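Local coordinates for Slr0280 protein (Synechocystis sp., PDB 5H3K) that is of unknown function but probably acts as a phosphodiester glycosidase of the NAGPA type, at residues G352-W355 against W360-G363. Residues are numbered along the deposited sequence; the frame is centred on the assembly and turned at random.
Sequences GAVW and WRSG
Trp355 and Trp360 stack their indoles face on face on one side of a beta hairpin, the two side chains running in the same direction and the rings nearly parallel. The Trp355 five-membered ring and the Trp360 six-membered ring form an offset stack, with planes at 9° and centroids 4.1 Å apart. The slip places Trp355 CB above the Trp360 five-membered ring, a CH-pi contact 3.8 Å from its centroid, while CE3 of Trp355 rests 3.5 Å from CZ3 of Trp360. Different first torsions bring the rings together: Trp355 CG sits between its own N and C (chi1 78°), whereas Trp360 CG is anti to its C (chi1 -72°).

Beneath the rings, Val354 stands opposite two residues, Arg361 and Ser362, the signature of a classic beta bulge. Val354 O accepts from Arg361 N (2.8 Å) and from Ser362 N (3.1 Å), the latter in the carbonyl plane on a lone pair; Val354 N returns a bond to Ser362 O. Val354 and Ser362 share the other face, CB to CB 4.1 Å. Where the segments end, at Gly352 and Gly363, a water accepts from Gly352 N, donates to Gly363 O (2.6 Å) and bonds Ser362 OG.

Ser362 OG additionally bonds Asn404 O, and Trp355 NE1 is tied to Phe495 O. Strand 354-356 pairs antiparallel with 497-500 as well as with 359-362; Trp355 packs on Leu384 of strand 379-392, and Val354 on Pro311 and Met313 of strand 307-313.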
ATOM      1  N   GLY A 352     -10.445 -10.947  -8.365  1.00  5.28           N
ATOM      2  CA  GLY A 352     -10.111 -11.801  -7.231  1.00  4.41           C
ATOM      3  C   GLY A 352     -10.830 -11.371  -5.966  1.00  5.27           C
ATOM      4  O   GLY A 352     -11.404 -10.280  -5.907  1.00  3.98           O
ATOM      5  N   ALA A 353     -10.729 -12.194  -4.927  1.00  3.26           N
ATOM      6  CA  ALA A 353     -11.563 -12.045  -3.743  1.00  3.87           C
ATOM      7  C   ALA A 353     -11.247 -10.807  -2.914  1.00  2.94           C
ATOM      8  O   ALA A 353     -10.088 -10.508  -2.640  1.00  2.54           O
ATOM      9  CB  ALA A 353     -11.458 -13.287  -2.869  1.00  3.32           C
ATOM     10  N   VAL A 354     -12.290 -10.088  -2.507  1.00  2.59           N
ATOM     11  CA  VAL A 354     -12.133  -9.002  -1.538  1.00  3.16           C
ATOM     12  C   VAL A 354     -13.382  -9.009  -0.681  1.00  3.83           C
ATOM     13  O   VAL A 354     -14.484  -8.829  -1.206  1.00  4.81           O
ATOM     14  CB  VAL A 354     -12.043  -7.602  -2.210  1.00  3.74           C
ATOM     15  CG1 VAL A 354     -11.955  -6.520  -1.148  1.00  5.37           C
ATOM     16  CG2 VAL A 354     -10.854  -7.483  -3.184  1.00  5.12           C
ATOM     17  N   TRP A 355     -13.241  -9.225   0.626  1.00  5.02           N
ATOM     18  CA  TRP A 355     -14.421  -9.155   1.502  1.00  4.08           C
ATOM     19  C   TRP A 355     -14.123  -8.619   2.904  1.00  4.64           C
ATOM     20  O   TRP A 355     -13.011  -8.772   3.425  1.00  2.96           O
ATOM     21  CB  TRP A 355     -15.172 -10.502   1.557  1.00  4.90           C
ATOM     22  CG  TRP A 355     -14.605 -11.634   2.421  1.00  5.43           C
ATOM     23  CD1 TRP A 355     -15.049 -12.027   3.656  1.00  4.29           C
ATOM     24  CD2 TRP A 355     -13.551 -12.556   2.068  1.00  5.13           C
ATOM     25  NE1 TRP A 355     -14.333 -13.120   4.098  1.00  4.90           N
ATOM     26  CE2 TRP A 355     -13.416 -13.459   3.151  1.00  4.19           C
ATOM     27  CE3 TRP A 355     -12.715 -12.690   0.956  1.00  5.32           C
ATOM     28  CZ2 TRP A 355     -12.467 -14.492   3.140  1.00  4.40           C
ATOM     29  CZ3 TRP A 355     -11.772 -13.702   0.955  1.00  4.44           C
ATOM     30  CH2 TRP A 355     -11.655 -14.597   2.039  1.00  5.20           C
ATOM     31  N   TRP A 360     -19.084  -9.100   0.551  1.00  8.64           N
ATOM     32  CA  TRP A 360     -18.191  -9.421  -0.562  1.00  6.67           C
ATOM     33  C   TRP A 360     -18.138  -8.309  -1.596  1.00  7.46           C
ATOM     34  O   TRP A 360     -19.102  -8.064  -2.324  1.00 10.60           O
ATOM     35  CB  TRP A 360     -18.611 -10.745  -1.206  1.00  8.29           C
ATOM     36  CG  TRP A 360     -18.288 -11.892  -0.310  1.00 10.75           C
ATOM     37  CD1 TRP A 360     -18.957 -12.263   0.820  1.00 11.94           C
ATOM     38  CD2 TRP A 360     -17.182 -12.797  -0.441  1.00  7.56           C
ATOM     39  NE1 TRP A 360     -18.337 -13.353   1.398  1.00 14.28           N
ATOM     40  CE2 TRP A 360     -17.250 -13.701   0.641  1.00 10.75           C
ATOM     41  CE3 TRP A 360     -16.141 -12.924  -1.364  1.00  7.15           C
ATOM     42  CZ2 TRP A 360     -16.310 -14.732   0.821  1.00  9.40           C
ATOM     43  CZ3 TRP A 360     -15.217 -13.950  -1.189  1.00  5.63           C
ATOM     44  CH2 TRP A 360     -15.311 -14.840  -0.114  1.00  8.15           C
ATOM     45  N   ARG A 361     -17.001  -7.634  -1.651  1.00  5.14           N
ATOM     46  CA  ARG A 361     -16.801  -6.547  -2.601  1.00  5.02           C
ATOM     47  C   ARG A 361     -16.433  -7.103  -3.979  1.00  6.44           C
ATOM     48  O   ARG A 361     -16.784  -6.518  -5.004  1.00  7.04           O
ATOM     49  CB  ARG A 361     -15.704  -5.612  -2.100  1.00  6.21           C
ATOM     50  CG  ARG A 361     -15.982  -4.985  -0.730  1.00 16.35           C
ATOM     51  CD  ARG A 361     -17.028  -3.870  -0.798  1.00 18.67           C
ATOM     52  NE  ARG A 361     -16.725  -2.842  -1.800  1.00 18.05           N
ATOM     53  CZ  ARG A 361     -16.086  -1.696  -1.549  1.00 24.71           C
ATOM     54  NH1 ARG A 361     -15.643  -1.416  -0.324  1.00 28.62           N
ATOM     55  NH2 ARG A 361     -15.874  -0.824  -2.533  1.00 21.31           N
ATOM     56  N   SER A 362     -15.719  -8.227  -3.994  1.00  4.77           N
ATOM     57  CA  SER A 362     -15.296  -8.864  -5.235  1.00  5.12           C
ATOM     58  C   SER A 362     -15.111 -10.355  -4.983  1.00  4.79           C
ATOM     59  O   SER A 362     -14.622 -10.739  -3.933  1.00  4.67           O
ATOM     60  CB  SER A 362     -13.994  -8.235  -5.720  1.00  6.55           C
ATOM     61  OG  SER A 362     -13.701  -8.691  -7.033  1.00  9.81           O
ATOM     62  N   GLY A 363     -15.531 -11.205  -5.908  1.00  4.39           N
ATOM     63  CA  GLY A 363     -15.469 -12.636  -5.652  1.00  4.49           C
ATOM     64  C   GLY A 363     -14.140 -13.264  -6.036  1.00  5.06           C
ATOM     65  O   GLY A 363     -13.394 -12.693  -6.837  1.00  5.33           O
TER
HETATM   66  O   HOH W   1     -13.215 -10.813  -8.630  1.00  5.28           O